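GTN Reductase (Agrobacterium tumefaciens, PDB 5N6G) is an FMN-dependent ene-reductase of the Old Yellow Enzyme family that probably reduces activated carbon-carbon double bonds with NADH or NADPH as electron source. Local coordinates at residues Ile94-Trp99 / Ala170-Val175; Asn17-Ala22 / Val325-Ala330; Asn35-Thr40 / Glu361-Tyr366. All coordinates share one frame; numbering follows the deposited sequence.

Overall arrangement
From the N terminus, strand 19-21 opens the barrel and helix 36-43 follows it. Interaction 2 pairs residues 17-22 with 325-330, so the last barrel strand returns to the first and the ring closes across some 300 residues. Interaction 1 lies nested inside that long loop: strand 94-99, the third, meets the start of strand 174-178, the fourth, with helix 150-169 in the connection between them. Interaction 3 joins residues 35-40 to the C-terminal loop 361-366; it encloses interaction 1 too, but crosses interaction 2, since their segments alternate along the chain. Interactions 1 and 2 share the sheet and both reach FMN; interaction 3 lies outside the sheet, its centre about 19 Å from that of interaction 1.

Interaction 1: residues Ile94-Trp99 / Ala170-Val175. With FMN (flavin mononucleotide), chain B; 8OZ (2-Phenylacrylic acid), chain C.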
loop_
_atom_site.group_PDB
_atom_site.type_symbol
_atom_site.label_atom_id
_atom_site.label_comp_id
_atom_site.label_asym_id
_atom_site.label_seq_id
_atom_site.Cartn_x
_atom_site.Cartn_y
_atom_site.Cartn_z
ATOM N N ILE A 94 10.335 4.064 -8.359
ATOM C CA ILE A 94 9.203 3.177 -8.097
ATOM C C ILE A 94 9.531 2.255 -6.936
ATOM O O ILE A 94 10.634 1.705 -6.854
ATOM C CB ILE A 94 8.838 2.398 -9.377
ATOM C CG1 ILE A 94 7.592 1.543 -9.174
ATOM C CG2 ILE A 94 10.021 1.578 -9.903
ATOM C CD1 ILE A 94 7.034 1.038 -10.501
ATOM N N VAL A 95 8.560 2.109 -6.025
ATOM C CA VAL A 95 8.651 1.190 -4.901
ATOM C C VAL A 95 7.504 0.190 -4.999
ATOM O O VAL A 95 6.399 0.514 -5.446
ATOM C CB VAL A 95 8.627 1.914 -3.546
ATOM C CG1 VAL A 95 9.871 2.794 -3.394
ATOM C CG2 VAL A 95 7.365 2.738 -3.384
ATOM N N ALA A 96 7.775 -1.030 -4.566
ATOM C CA ALA A 96 6.781 -2.096 -4.580
ATOM C C ALA A 96 5.989 -2.083 -3.284
ATOM O O ALA A 96 6.586 -2.090 -2.197
ATOM C CB ALA A 96 7.465 -3.453 -4.739
ATOM N N GLN A 97 4.661 -2.078 -3.387
ATOM C CA GLN A 97 3.819 -2.156 -2.192
ATOM C C GLN A 97 3.660 -3.628 -1.832
ATOM O O GLN A 97 2.785 -4.310 -2.360
ATOM C CB GLN A 97 2.455 -1.494 -2.391
ATOM C CG GLN A 97 1.741 -1.445 -1.041
ATOM C CD GLN A 97 0.300 -1.003 -1.065
ATOM O OE1 GLN A 97 -0.540 -1.541 -1.793
ATOM N NE2 GLN A 97 -0.016 -0.059 -0.205
ATOM N N ILE A 98 4.480 -4.114 -0.909
ATOM C CA ILE A 98 4.502 -5.544 -0.620
ATOM C C ILE A 98 3.382 -5.867 0.366
ATOM O O ILE A 98 3.193 -5.183 1.383
ATOM C CB ILE A 98 5.893 -5.997 -0.135
ATOM C CG1 ILE A 98 6.340 -5.299 1.154
ATOM C CG2 ILE A 98 6.919 -5.804 -1.293
ATOM C CD1 ILE A 98 7.705 -5.853 1.675
ATOM N N TRP A 99 2.619 -6.903 0.054
ATOM C CA TRP A 99 1.264 -7.058 0.556
ATOM C C TRP A 99 1.033 -8.456 1.120
ATOM O O TRP A 99 1.517 -9.442 0.576
ATOM C CB TRP A 99 0.324 -6.824 -0.593
ATOM C CG TRP A 99 -1.123 -6.607 -0.320
ATOM C CD1 TRP A 99 -1.730 -6.279 0.860
ATOM C CD2 TRP A 99 -2.149 -6.633 -1.312
ATOM N NE1 TRP A 99 -3.083 -6.104 0.653
ATOM C CE2 TRP A 99 -3.368 -6.319 -0.672
ATOM C CE3 TRP A 99 -2.150 -6.893 -2.686
ATOM C CZ2 TRP A 99 -4.563 -6.246 -1.365
ATOM C CZ3 TRP A 99 -3.324 -6.830 -3.374
ATOM C CH2 TRP A 99 -4.527 -6.522 -2.717
ATOM N N ALA A 170 14.139 -7.267 -8.701
ATOM C CA ALA A 170 13.332 -6.760 -9.799
ATOM C C ALA A 170 13.615 -5.300 -10.121
ATOM O O ALA A 170 12.959 -4.755 -11.015
ATOM C CB ALA A 170 11.853 -6.910 -9.494
ATOM N N GLY A 171 14.558 -4.663 -9.432
ATOM C CA GLY A 171 14.972 -3.320 -9.776
ATOM C C GLY A 171 14.210 -2.205 -9.098
ATOM O O GLY A 171 14.374 -1.048 -9.486
ATOM N N PHE A 172 13.373 -2.503 -8.112
ATOM C CA PHE A 172 12.677 -1.449 -7.395
ATOM C C PHE A 172 13.666 -0.616 -6.596
ATOM O O PHE A 172 14.705 -1.107 -6.146
ATOM C CB PHE A 172 11.621 -2.035 -6.466
ATOM C CG PHE A 172 10.407 -2.559 -7.184
ATOM C CD1 PHE A 172 9.406 -1.683 -7.604
ATOM C CD2 PHE A 172 10.261 -3.903 -7.433
ATOM C CE1 PHE A 172 8.288 -2.142 -8.258
ATOM C CE2 PHE A 172 9.137 -4.377 -8.084
ATOM C CZ PHE A 172 8.157 -3.492 -8.520
ATOM N N ASP A 173 13.323 0.656 -6.417
ATOM C CA ASP A 173 14.097 1.554 -5.568
ATOM C C ASP A 173 13.901 1.285 -4.084
ATOM O O ASP A 173 14.708 1.742 -3.276
ATOM C CB ASP A 173 13.721 2.984 -5.907
ATOM C CG ASP A 173 14.101 3.337 -7.325
ATOM O OD1 ASP A 173 15.326 3.442 -7.586
ATOM O OD2 ASP A 173 13.194 3.449 -8.181
ATOM N N GLY A 174 12.893 0.500 -3.729
ATOM C CA GLY A 174 12.538 0.250 -2.350
ATOM C C GLY A 174 11.172 -0.408 -2.303
ATOM O O GLY A 174 10.627 -0.818 -3.332
ATOM N N VAL A 175 10.632 -0.497 -1.098
ATOM C CA VAL A 175 9.316 -1.078 -0.879
ATOM C C VAL A 175 8.502 -0.185 0.040
ATOM O O VAL A 175 9.033 0.518 0.908
ATOM C CB VAL A 175 9.358 -2.498 -0.277
ATOM C CG1 VAL A 175 10.193 -3.429 -1.158
ATOM C CG2 VAL A 175 9.866 -2.510 1.152
HETATM N N1 FMN B . -4.638 1.317 -1.559
HETATM C C2 FMN B . -3.556 0.523 -1.267
HETATM O O2 FMN B . -2.863 0.706 -0.241
HETATM N N3 FMN B . -3.200 -0.483 -2.140
HETATM C C4 FMN B . -3.867 -0.820 -3.302
HETATM O O4 FMN B . -3.438 -1.709 -4.037
HETATM C C4A FMN B . -5.024 0.001 -3.585
HETATM N N5 FMN B . -5.692 -0.232 -4.687
HETATM C C5A FMN B . -6.696 0.659 -5.027
HETATM C C6 FMN B . -7.338 0.495 -6.249
HETATM C C7 FMN B . -8.270 1.422 -6.693
HETATM C C7M FMN B . -8.917 1.217 -8.041
HETATM C C8 FMN B . -8.581 2.534 -5.902
HETATM C C8M FMN B . -9.539 3.590 -6.381
HETATM C C9 FMN B . -7.959 2.692 -4.666
HETATM C C9A FMN B . -7.013 1.766 -4.231
HETATM N N10 FMN B . -6.283 1.959 -3.039
HETATM C C10 FMN B . -5.303 1.079 -2.672
HETATM C "C1'" FMN B . -6.470 3.218 -2.303
HETATM C "C2'" FMN B . -5.711 4.357 -2.971
HETATM O "O2'" FMN B . -4.298 4.135 -2.896
HETATM C "C3'" FMN B . -6.026 5.726 -2.368
HETATM O "O3'" FMN B . -5.770 5.700 -0.966
HETATM C "C4'" FMN B . -7.470 6.173 -2.586
HETATM O "O4'" FMN B . -7.812 6.083 -3.972
HETATM C "C5'" FMN B . -7.726 7.571 -2.054
HETATM O "O5'" FMN B . -6.917 8.534 -2.759
HETATM P P FMN B . -7.474 9.539 -3.907
HETATM O O1P FMN B . -8.503 10.408 -3.217
HETATM O O2P FMN B . -8.123 8.642 -4.948
HETATM O O3P FMN B . -6.269 10.263 -4.383
HETATM C C4 8OZ C . -9.298 -1.861 -4.086
HETATM C C5 8OZ C . -9.592 -3.117 -4.565
HETATM C C6 8OZ C . -8.867 -4.202 -4.124
HETATM C C7 8OZ C . -7.835 -4.032 -3.219
HETATM C C8 8OZ C . -6.465 -1.659 -0.675
HETATM C C 8OZ C . -5.199 -3.209 -2.095
HETATM O O 8OZ C . -5.493 -1.357 -0.026
HETATM C C1 8OZ C . -6.335 -2.568 -1.860
HETATM C C2 8OZ C . -7.517 -2.766 -2.744
HETATM C C3 8OZ C . -8.271 -1.679 -3.177
HETATM O O1 8OZ C . -7.669 -1.237 -0.375
#
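The methyl of Ala96 sits squarely over one face of the Phe172 ring, its CB 3.6 Å from the ring centroid and only 2° off the normal, a CH-pi contact centred on the ring. The same ring turns its edge to the Ile94 carbonyl group, while Ile94 CG1 comes within 3.9 Å of Phe172 CE1, the two side chains meeting at a slant. Thr84 and Ala167, from helices 74-89 and 150-169, also touch Phe172, and Trp80 meets it edge-to-face. Asp173 grips Ile94 at both ends of its backbone: Ile94 N gives a hydrogen bond of 2.9 Å to Asp173 OD2, on the anti lone pair, and Asp173 N returns one to Ile94 O, nearly in line with the carbonyl. With CG placed beside its own backbone N (chi1 -64°), the carboxylate faces the same residue that its N-H binds. OD2 also accepts from His88 NE2, so two donors hold the group. These are neighbouring parallel strands of a TIM barrel, the third and the fourth, and Gly171, in a Schellman motif, ends helix 150-169 just before the chain turns into the fourth. Ala96 pairs with Val175 in register, and Ala96 N bonds to Gly174 O at 3.1 Å. Further along, Ile98 CD1 rests 4.0 Å from Val175 CG2. On the side of the strand away from residues 170-175, Gln97 points into the active site. Its extended side chain presents the amide to the flavin's pyrimidine edge, OE1 accepting the hydrogen bond from FMN N3 at 2.9 Å and NE2 donating to FMN O2. Trp99, stacked on His178, brings CZ2 to 3.2 Å from atom C of the bound 2-phenylacrylic acid, which is hydrogen-bonded to His178 and Asn181.

Interaction 2: residues Asn17-Ala22 / Val325-Ala330; sequences NRIVMA and VAFGKA. With FMN (flavin mononucleotide), chain B.
Val20 and Ala326 pack tightly where the two strands run side by side: their CA atoms are 4.2 Å apart, and Val20 CB lies 3.8 Å from Ala326 CB. Ala22 CB joins them, 4.0 Å from the same Ala326 CB. Four backbone bonds fix the register, from Val325 N to Arg18 O, Val20 N to Val325 O, Phe327 N to Val20 O and Ala22 N to Phe327 O. On the face carrying Ile19, Met21 and Phe327, Ile19 CG2 slants against the Phe327 ring, 3.9 Å from CD2, and Val325 CG1, two residues back on the same strand, lies over one face of that ring, toward its rim. Helices 310-318 and 337-343 close over it. This is the seam of the TIM barrel, where strand eight meets strand one. The looser side is at Arg18, whose side chain leads off the contact to Asp323 O and Pro7 O. Asn17 OD1 takes the Ile19 N-H in an Asx turn at the strand's start. At the other end the pair opens onto FMN. Gly328 N bonds to FMN O3P at 2.8 Å. Lys329 holds FMN O2P twice, through its backbone N at 2.9 Å and, its chain bent at chi3 and chi4, through NZ at 2.8 Å.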
loop_
_atom_site.group_PDB
_atom_site.type_symbol
_atom_site.label_atom_id
_atom_site.label_comp_id
_atom_site.label_asym_id
_atom_site.label_seq_id
_atom_site.Cartn_x
_atom_site.Cartn_y
_atom_site.Cartn_z
ATOM N N ASN A 17 10.037 15.222 -7.755
ATOM C CA ASN A 17 8.972 16.107 -7.316
ATOM C C ASN A 17 8.213 15.391 -6.216
ATOM O O ASN A 17 8.500 14.238 -5.883
ATOM C CB ASN A 17 8.055 16.516 -8.474
ATOM C CG ASN A 17 7.357 15.337 -9.108
ATOM O OD1 ASN A 17 6.552 14.653 -8.467
ATOM N ND2 ASN A 17 7.640 15.102 -10.386
ATOM N N ARG A 18 7.227 16.081 -5.651
ATOM C CA ARG A 18 6.517 15.575 -4.493
ATOM C C ARG A 18 5.108 15.111 -4.837
ATOM O O ARG A 18 4.249 15.033 -3.960
ATOM C CB ARG A 18 6.519 16.633 -3.393
ATOM C CG ARG A 18 7.927 16.832 -2.849
ATOM C CD ARG A 18 8.127 18.228 -2.303
ATOM N NE ARG A 18 9.521 18.438 -1.882
ATOM C CZ ARG A 18 9.956 18.334 -0.631
ATOM N NH1 ARG A 18 9.120 18.022 0.354
ATOM N NH2 ARG A 18 11.240 18.537 -0.365
ATOM N N ILE A 19 4.879 14.735 -6.090
ATOM C CA ILE A 19 3.606 14.187 -6.540
ATOM C C ILE A 19 3.809 12.679 -6.657
ATOM O O ILE A 19 4.624 12.215 -7.457
ATOM C CB ILE A 19 3.166 14.816 -7.875
ATOM C CG1 ILE A 19 2.832 16.300 -7.710
ATOM C CG2 ILE A 19 1.933 14.126 -8.447
ATOM C CD1 ILE A 19 2.987 17.126 -8.994
ATOM N N VAL A 20 3.117 11.916 -5.824
ATOM C CA VAL A 20 3.293 10.477 -5.721
ATOM C C VAL A 20 2.080 9.786 -6.330
ATOM O O VAL A 20 0.944 10.236 -6.158
ATOM C CB VAL A 20 3.497 10.088 -4.245
ATOM C CG1 VAL A 20 3.593 8.583 -4.043
ATOM C CG2 VAL A 20 4.731 10.793 -3.693
ATOM N N MET A 21 2.323 8.706 -7.070
ATOM C CA MET A 21 1.246 7.836 -7.536
ATOM C C MET A 21 0.929 6.819 -6.444
ATOM O O MET A 21 1.758 5.950 -6.112
ATOM C CB MET A 21 1.618 7.136 -8.841
ATOM C CG MET A 21 0.554 6.169 -9.322
ATOM S SD MET A 21 0.972 5.522 -10.935
ATOM C CE MET A 21 -0.196 4.164 -11.095
ATOM N N ALA A 22 -0.258 6.946 -5.864
ATOM C CA ALA A 22 -0.685 6.039 -4.814
ATOM C C ALA A 22 -0.848 4.612 -5.353
ATOM O O ALA A 22 -1.045 4.402 -6.559
ATOM C CB ALA A 22 -2.006 6.498 -4.216
ATOM N N VAL A 325 2.362 14.498 -1.613
ATOM C CA VAL A 325 0.963 14.093 -1.724
ATOM C C VAL A 325 0.862 12.966 -2.744
ATOM O O VAL A 325 1.393 13.072 -3.857
ATOM C CB VAL A 325 0.063 15.278 -2.129
ATOM C CG1 VAL A 325 -1.350 14.785 -2.411
ATOM C CG2 VAL A 325 0.058 16.354 -1.026
ATOM N N ALA A 326 0.194 11.889 -2.349
ATOM C CA ALA A 326 -0.067 10.761 -3.221
ATOM C C ALA A 326 -1.496 10.853 -3.726
ATOM O O ALA A 326 -2.431 11.039 -2.941
ATOM C CB ALA A 326 0.155 9.445 -2.492
ATOM N N PHE A 327 -1.651 10.724 -5.029
ATOM C CA PHE A 327 -2.945 10.772 -5.692
ATOM C C PHE A 327 -3.261 9.393 -6.231
ATOM O O PHE A 327 -2.404 8.777 -6.869
ATOM C CB PHE A 327 -2.931 11.748 -6.859
ATOM C CG PHE A 327 -2.633 13.189 -6.479
ATOM C CD1 PHE A 327 -3.661 14.064 -6.210
ATOM C CD2 PHE A 327 -1.331 13.658 -6.443
ATOM C CE1 PHE A 327 -3.404 15.395 -5.910
ATOM C CE2 PHE A 327 -1.058 14.977 -6.124
ATOM C CZ PHE A 327 -2.094 15.843 -5.869
ATOM N N GLY A 328 -4.491 8.934 -6.009
ATOM C CA GLY A 328 -4.936 7.651 -6.512
ATOM C C GLY A 328 -5.769 7.788 -7.775
ATOM O O GLY A 328 -5.266 7.623 -8.890
ATOM N N LYS A 329 -7.051 8.134 -7.628
ATOM C CA LYS A 329 -7.942 8.153 -8.781
ATOM C C LYS A 329 -7.478 9.138 -9.847
ATOM O O LYS A 329 -7.646 8.881 -11.039
ATOM C CB LYS A 329 -9.366 8.470 -8.334
ATOM C CG LYS A 329 -9.986 7.326 -7.521
ATOM C CD LYS A 329 -11.445 7.578 -7.216
ATOM C CE LYS A 329 -11.616 8.714 -6.232
ATOM N NZ LYS A 329 -10.918 8.487 -4.937
ATOM N N ALA A 330 -6.853 10.246 -9.457
ATOM C CA ALA A 330 -6.392 11.186 -10.470
ATOM C C ALA A 330 -5.277 10.587 -11.324
ATOM O O ALA A 330 -5.167 10.925 -12.514
ATOM C CB ALA A 330 -5.921 12.489 -9.826
HETATM N N1 FMN B . -4.638 1.317 -1.559
HETATM C C2 FMN B . -3.556 0.523 -1.267
HETATM O O2 FMN B . -2.863 0.706 -0.241
HETATM N N3 FMN B . -3.200 -0.483 -2.140
HETATM C C4 FMN B . -3.867 -0.820 -3.302
HETATM O O4 FMN B . -3.438 -1.709 -4.037
HETATM C C4A FMN B . -5.024 0.001 -3.585
HETATM N N5 FMN B . -5.692 -0.232 -4.687
HETATM C C5A FMN B . -6.696 0.659 -5.027
HETATM C C6 FMN B . -7.338 0.495 -6.249
HETATM C C7 FMN B . -8.270 1.422 -6.693
HETATM C C7M FMN B . -8.917 1.217 -8.041
HETATM C C8 FMN B . -8.581 2.534 -5.902
HETATM C C8M FMN B . -9.539 3.590 -6.381
HETATM C C9 FMN B . -7.959 2.692 -4.666
HETATM C C9A FMN B . -7.013 1.766 -4.231
HETATM N N10 FMN B . -6.283 1.959 -3.039
HETATM C C10 FMN B . -5.303 1.079 -2.672
HETATM C "C1'" FMN B . -6.470 3.218 -2.303
HETATM C "C2'" FMN B . -5.711 4.357 -2.971
HETATM O "O2'" FMN B . -4.298 4.135 -2.896
HETATM C "C3'" FMN B . -6.026 5.726 -2.368
HETATM O "O3'" FMN B . -5.770 5.700 -0.966
HETATM C "C4'" FMN B . -7.470 6.173 -2.586
HETATM O "O4'" FMN B . -7.812 6.083 -3.972
HETATM C "C5'" FMN B . -7.726 7.571 -2.054
HETATM O "O5'" FMN B . -6.917 8.534 -2.759
HETATM P P FMN B . -7.474 9.539 -3.907
HETATM O O1P FMN B . -8.503 10.408 -3.217
HETATM O O2P FMN B . -8.123 8.642 -4.948
HETATM O O3P FMN B . -6.269 10.263 -4.383
#

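Interaction 3: residues Asn35-Thr40 / Glu361-Tyr366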
loop_
_atom_site.group_PDB
_atom_site.type_symbol
_atom_site.label_atom_id
_atom_site.label_comp_id
_atom_site.label_asym_id
_atom_site.label_seq_id
_atom_site.Cartn_x
_atom_site.Cartn_y
_atom_site.Cartn_z
ATOM N N ASN A 35 2.836 -8.102 -17.025
ATOM C CA ASN A 35 2.924 -8.330 -18.460
ATOM C C ASN A 35 3.231 -7.031 -19.201
ATOM O O ASN A 35 3.546 -6.012 -18.574
ATOM C CB ASN A 35 1.631 -8.977 -18.933
ATOM C CG ASN A 35 0.422 -8.149 -18.586
ATOM O OD1 ASN A 35 0.429 -6.921 -18.745
ATOM N ND2 ASN A 35 -0.601 -8.799 -18.035
ATOM N N ASN A 36 3.219 -7.058 -20.531
ATOM C CA ASN A 36 3.655 -5.882 -21.289
ATOM C C ASN A 36 2.676 -4.719 -21.157
ATOM O O ASN A 36 3.090 -3.548 -21.148
ATOM C CB ASN A 36 3.817 -6.238 -22.759
ATOM C CG ASN A 36 5.007 -7.108 -23.009
ATOM O OD1 ASN A 36 5.858 -7.267 -22.142
ATOM N ND2 ASN A 36 5.091 -7.652 -24.206
ATOM N N LEU A 37 1.377 -5.014 -21.073
ATOM C CA LEU A 37 0.393 -3.946 -20.857
ATOM C C LEU A 37 0.622 -3.246 -19.524
ATOM O O LEU A 37 0.546 -2.009 -19.433
ATOM C CB LEU A 37 -1.029 -4.512 -20.933
ATOM C CG LEU A 37 -2.151 -3.462 -20.979
ATOM C CD1 LEU A 37 -2.124 -2.694 -22.270
ATOM C CD2 LEU A 37 -3.504 -4.140 -20.787
ATOM N N ASN A 38 0.918 -4.018 -18.475
ATOM C CA ASN A 38 1.254 -3.440 -17.180
ATOM C C ASN A 38 2.450 -2.505 -17.303
ATOM O O ASN A 38 2.498 -1.445 -16.654
ATOM C CB ASN A 38 1.589 -4.539 -16.165
ATOM C CG ASN A 38 0.470 -5.548 -15.920
ATOM O OD1 ASN A 38 0.745 -6.721 -15.625
ATOM N ND2 ASN A 38 -0.769 -5.119 -16.004
ATOM N N ALA A 39 3.429 -2.883 -18.136
ATOM C CA ALA A 39 4.608 -2.042 -18.303
ATOM C C ALA A 39 4.249 -0.725 -18.967
ATOM O O ALA A 39 4.728 0.335 -18.553
ATOM C CB ALA A 39 5.686 -2.768 -19.103
ATOM N N THR A 40 3.391 -0.763 -19.980
ATOM C CA THR A 40 2.969 0.482 -20.609
ATOM C C THR A 40 2.302 1.396 -19.590
ATOM O O THR A 40 2.576 2.597 -19.535
ATOM C CB THR A 40 2.020 0.162 -21.759
ATOM O OG1 THR A 40 2.742 -0.625 -22.706
ATOM C CG2 THR A 40 1.468 1.430 -22.436
ATOM N N GLU A 361 -8.680 -0.775 -22.041
ATOM C CA GLU A 361 -9.711 0.242 -21.877
ATOM C C GLU A 361 -9.828 0.645 -20.410
ATOM O O GLU A 361 -9.987 -0.202 -19.527
ATOM C CB GLU A 361 -11.045 -0.277 -22.401
ATOM C CG GLU A 361 -12.147 0.757 -22.422
ATOM C CD GLU A 361 -13.342 0.316 -23.246
ATOM O OE1 GLU A 361 -13.491 -0.907 -23.464
ATOM O OE2 GLU A 361 -14.123 1.191 -23.684
ATOM N N GLY A 362 -9.733 1.946 -20.148
ATOM C CA GLY A 362 -9.716 2.438 -18.777
ATOM C C GLY A 362 -8.444 2.143 -18.018
ATOM O O GLY A 362 -8.440 2.176 -16.779
ATOM N N TYR A 363 -7.351 1.885 -18.735
ATOM C CA TYR A 363 -6.084 1.508 -18.121
ATOM C C TYR A 363 -4.948 2.264 -18.798
ATOM O O TYR A 363 -4.320 3.136 -18.182
ATOM C CB TYR A 363 -5.909 -0.008 -18.240
ATOM C CG TYR A 363 -4.732 -0.620 -17.530
ATOM C CD1 TYR A 363 -4.527 -0.458 -16.169
ATOM C CD2 TYR A 363 -3.839 -1.418 -18.224
ATOM C CE1 TYR A 363 -3.455 -1.042 -15.539
ATOM C CE2 TYR A 363 -2.775 -2.018 -17.604
ATOM C CZ TYR A 363 -2.569 -1.821 -16.258
ATOM O OH TYR A 363 -1.515 -2.424 -15.610
ATOM N N THR A 364 -4.690 1.959 -20.059
ATOM C CA THR A 364 -3.619 2.614 -20.804
ATOM C C THR A 364 -4.127 3.591 -21.859
ATOM O O THR A 364 -3.314 4.177 -22.597
ATOM C CB THR A 364 -2.739 1.565 -21.477
ATOM O OG1 THR A 364 -3.585 0.638 -22.163
ATOM C CG2 THR A 364 -1.891 0.807 -20.473
ATOM N N ASP A 365 -5.440 3.788 -21.972
ATOM C CA ASP A 365 -5.975 4.624 -23.038
ATOM C C ASP A 365 -6.506 5.956 -22.542
ATOM O O ASP A 365 -7.198 6.647 -23.293
ATOM C CB ASP A 365 -7.071 3.881 -23.808
ATOM C CG ASP A 365 -8.313 3.639 -22.970
ATOM O OD1 ASP A 365 -8.240 3.757 -21.730
ATOM O OD2 ASP A 365 -9.364 3.345 -23.572
ATOM N N TYR A 366 -6.222 6.340 -21.299
ATOM C CA TYR A 366 -6.503 7.715 -20.919
ATOM C C TYR A 366 -5.478 8.634 -21.576
ATOM O O TYR A 366 -4.274 8.368 -21.492
ATOM C CB TYR A 366 -6.431 7.894 -19.428
ATOM C CG TYR A 366 -7.530 7.309 -18.599
ATOM C CD1 TYR A 366 -8.686 8.031 -18.343
ATOM C CD2 TYR A 366 -7.376 6.067 -17.970
ATOM C CE1 TYR A 366 -9.686 7.524 -17.523
ATOM C CE2 TYR A 366 -8.369 5.561 -17.137
ATOM C CZ TYR A 366 -9.529 6.294 -16.920
ATOM O OH TYR A 366 -10.539 5.816 -16.083
#
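Tyr363 has its CG opposite the backbone N (chi1 -173°), which sends the ring out from the C-terminal loop against helix 36-43, while Asn38 turns its CG to the side of its own N (chi1 -59°), bringing the amide to the phenol. There Asn38 ND2 donates to Tyr363 OH at 2.8 Å. The bond is somewhat bent, 146° at the hydrogen, and the oxygen stands a little off the amide plane, with amide and ring set perpendicular to each other. Leu37 meets the same ring at its rim: CG lies in the ring plane, 3.7 Å from Tyr363 CE2. One of its methyls, CD1, reaches over to Thr364, 3.6 Å from OG1. About one turn along the helix the contact thins out to a pair of methyls, Thr40 CG2 and Thr364 CG2, at 3.9 Å, their side chains crossing at about a right angle. Asn38 also belongs to the capping box that starts the helix: Asn38 N donates to Asn35 OD1 at 3.0 Å, and Asn35 N donates to Asn38 OD1 at 2.9 Å. Ser29 OG is bonded to that same OD1, and ND2 has a second acceptor in Arg28 O, so both ends of the amide are engaged and its rotation is set. In fold terms, the loop that follows helix 337-343 is laid against the helix that comes soon after the first barrel strand. Tyr41, on that helix, stacks with the Tyr363 ring, and Gln44 NE2 bonds to Thr364 O. Within the loop, Gly362 N closes onto Asp365 OD1 at 2.8 Å, and Gly362 O takes a hydrogen bond from Arg26. From the Tyr363 side chain to the bound FMN is about 9 Å.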